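Local coordinates for protein phist (PDB 4JLE) that binds the virulence factor PfEMP1, probably through its PHIST domain, and moves with it to knobs on the infected red cell surface, at residues Glu125-Lys128 with Arg129-Glu133. Numbering follows the deposited sequence.
Sequences EYVK and REWIE
Glu125, Tyr126, Val127 and Lys128 each accept an alpha-helical i to i+4 hydrogen bond through their carbonyl oxygens, from the backbone N of Arg129, Glu130, Trp131 and Ile132 in turn. The bond from Glu130 N to Tyr126 O measures 2.9 Å, with an N-H...O angle of 163°. The nine residues make about two and a half turns of helix 117-163. Tyr126 and Glu130, one turn apart, pair through their side chains. Glu130 CG sits over one face of the phenol ring, displaced toward CE2 and 3.8 Å from the centroid, in a CH-pi contact. A bend at chi2 (-69°) folds the glutamate chain, and its carboxylate lies 6° from parallel to the ring. The two flat groups are stacked, with Glu130 OE1 3.7 Å from Tyr126 OH. Arg129 turns back along the helix toward Glu125. Its chain bends beyond CG, which lays one guanidinium face over Glu125 O, 3.5 Å from Arg129 CZ. Arg129 NH2 also comes within 3.5 Å of Glu125 CB. The extended Glu125 chain holds its carboxylate clear of the guanidinium, with OE1 4.8 Å from Arg129 NH2. Val127 and Trp131 run alongside each other on the buried side of the helix. Val127 CG1 meets the indole at Trp131 CD1, 3.7 Å away. Phe134 packs edge-to-face with the same tryptophan. In the second subunit, Tyr105 stacks on Tyr126, Leu102 packs on Glu130, and Glu51 packs on Trp131. This part of the three-helix bundle domain therefore helps form the dimer contact seen in the crystal. The chemistry implies a mixed helix surface: Tyr126 and Glu130 join aromatic and aliphatic packing to a carboxylate. Arg129, though not in contact, and the long, weak ion pair of Glu125 OE2 with Lys121 would probably both stabilise ionised Glu125.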
loop_
_atom_site.group_PDB
_atom_site.type_symbol
_atom_site.label_atom_id
_atom_site.label_comp_id
_atom_site.label_asym_id
_atom_site.label_seq_id
_atom_site.Cartn_x
_atom_site.Cartn_y
_atom_site.Cartn_z
ATOM N N GLU B 125 -15.767 10.423 10.932
ATOM C CA GLU B 125 -16.135 9.535 12.033
ATOM C C GLU B 125 -16.048 8.072 11.590
ATOM O O GLU B 125 -15.614 7.243 12.373
ATOM C CB GLU B 125 -17.532 9.880 12.577
ATOM C CG GLU B 125 -17.488 11.073 13.522
ATOM C CD GLU B 125 -18.790 11.751 13.924
ATOM O OE1 GLU B 125 -19.795 11.657 13.178
ATOM O OE2 GLU B 125 -18.777 12.442 14.968
ATOM N N TYR B 126 -16.397 7.772 10.332
ATOM C CA TYR B 126 -16.310 6.430 9.754
ATOM C C TYR B 126 -14.834 5.995 9.611
ATOM O O TYR B 126 -14.504 4.870 9.972
ATOM C CB TYR B 126 -17.024 6.379 8.397
ATOM C CG TYR B 126 -16.909 5.056 7.674
ATOM C CD1 TYR B 126 -17.800 4.019 7.929
ATOM C CD2 TYR B 126 -15.930 4.853 6.704
ATOM C CE1 TYR B 126 -17.712 2.802 7.248
ATOM C CE2 TYR B 126 -15.846 3.649 5.997
ATOM C CZ TYR B 126 -16.742 2.626 6.274
ATOM O OH TYR B 126 -16.648 1.430 5.606
ATOM N N VAL B 127 -13.971 6.875 9.073
ATOM C CA VAL B 127 -12.542 6.629 8.894
ATOM C C VAL B 127 -11.893 6.305 10.266
ATOM O O VAL B 127 -11.159 5.313 10.372
ATOM C CB VAL B 127 -11.880 7.834 8.178
ATOM C CG1 VAL B 127 -10.357 7.855 8.353
ATOM C CG2 VAL B 127 -12.267 7.853 6.707
ATOM N N LYS B 128 -12.211 7.104 11.313
ATOM C CA LYS B 128 -11.685 6.910 12.676
ATOM C C LYS B 128 -12.123 5.552 13.275
ATOM O O LYS B 128 -11.282 4.843 13.845
ATOM C CB LYS B 128 -12.081 8.073 13.595
ATOM C CG LYS B 128 -11.334 9.371 13.277
ATOM C CD LYS B 128 -11.450 10.408 14.383
ATOM C CE LYS B 128 -10.695 11.683 14.051
ATOM N NZ LYS B 128 -10.623 12.616 15.212
ATOM N N ARG B 129 -13.422 5.175 13.086
ATOM C CA ARG B 129 -13.987 3.905 13.570
ATOM C C ARG B 129 -13.336 2.714 12.864
ATOM O O ARG B 129 -12.965 1.752 13.528
ATOM C CB ARG B 129 -15.526 3.856 13.420
ATOM C CG ARG B 129 -16.241 4.415 14.646
ATOM C CD ARG B 129 -17.758 4.243 14.641
ATOM N NE ARG B 129 -18.421 5.041 13.603
ATOM C CZ ARG B 129 -18.759 6.325 13.716
ATOM N NH1 ARG B 129 -18.499 6.993 14.837
ATOM N NH2 ARG B 129 -19.350 6.950 12.709
ATOM N N GLU B 130 -13.147 2.805 11.541
ATOM C CA GLU B 130 -12.492 1.776 10.726
ATOM C C GLU B 130 -11.033 1.580 11.130
ATOM O O GLU B 130 -10.568 0.442 11.117
ATOM C CB GLU B 130 -12.567 2.114 9.233
ATOM C CG GLU B 130 -13.960 1.981 8.638
ATOM C CD GLU B 130 -14.499 0.568 8.541
ATOM O OE1 GLU B 130 -14.030 -0.187 7.656
ATOM O OE2 GLU B 130 -15.394 0.218 9.349
ATOM N N TRP B 131 -10.322 2.671 11.509
ATOM C CA TRP B 131 -8.938 2.567 11.944
ATOM C C TRP B 131 -8.808 1.886 13.313
ATOM O O TRP B 131 -7.837 1.166 13.536
ATOM C CB TRP B 131 -8.279 3.926 11.982
ATOM C CG TRP B 131 -7.685 4.336 10.676
ATOM C CD1 TRP B 131 -7.961 5.477 9.975
ATOM C CD2 TRP B 131 -6.644 3.655 9.951
ATOM N NE1 TRP B 131 -7.109 5.589 8.913
ATOM C CE2 TRP B 131 -6.328 4.457 8.836
ATOM C CE3 TRP B 131 -5.958 2.427 10.124
ATOM C CZ2 TRP B 131 -5.323 4.093 7.920
ATOM C CZ3 TRP B 131 -4.964 2.070 9.228
ATOM C CH2 TRP B 131 -4.652 2.890 8.141
ATOM N N ILE B 132 -9.778 2.100 14.212
ATOM C CA ILE B 132 -9.770 1.471 15.525
ATOM C C ILE B 132 -9.978 -0.038 15.322
ATOM O O ILE B 132 -9.220 -0.828 15.855
ATOM C CB ILE B 132 -10.799 2.127 16.489
ATOM C CG1 ILE B 132 -10.350 3.560 16.865
ATOM C CG2 ILE B 132 -10.990 1.281 17.771
ATOM C CD1 ILE B 132 -11.451 4.466 17.509
ATOM N N GLU B 133 -10.932 -0.411 14.493
ATOM C CA GLU B 133 -11.268 -1.779 14.116
ATOM C C GLU B 133 -10.082 -2.474 13.419
ATOM O O GLU B 133 -9.774 -3.633 13.731
ATOM C CB GLU B 133 -12.476 -1.743 13.188
ATOM C CG GLU B 133 -13.584 -2.715 13.534
ATOM C CD GLU B 133 -14.631 -2.789 12.441
ATOM O OE1 GLU B 133 -14.614 -3.780 11.673
ATOM O OE2 GLU B 133 -15.436 -1.837 12.319
#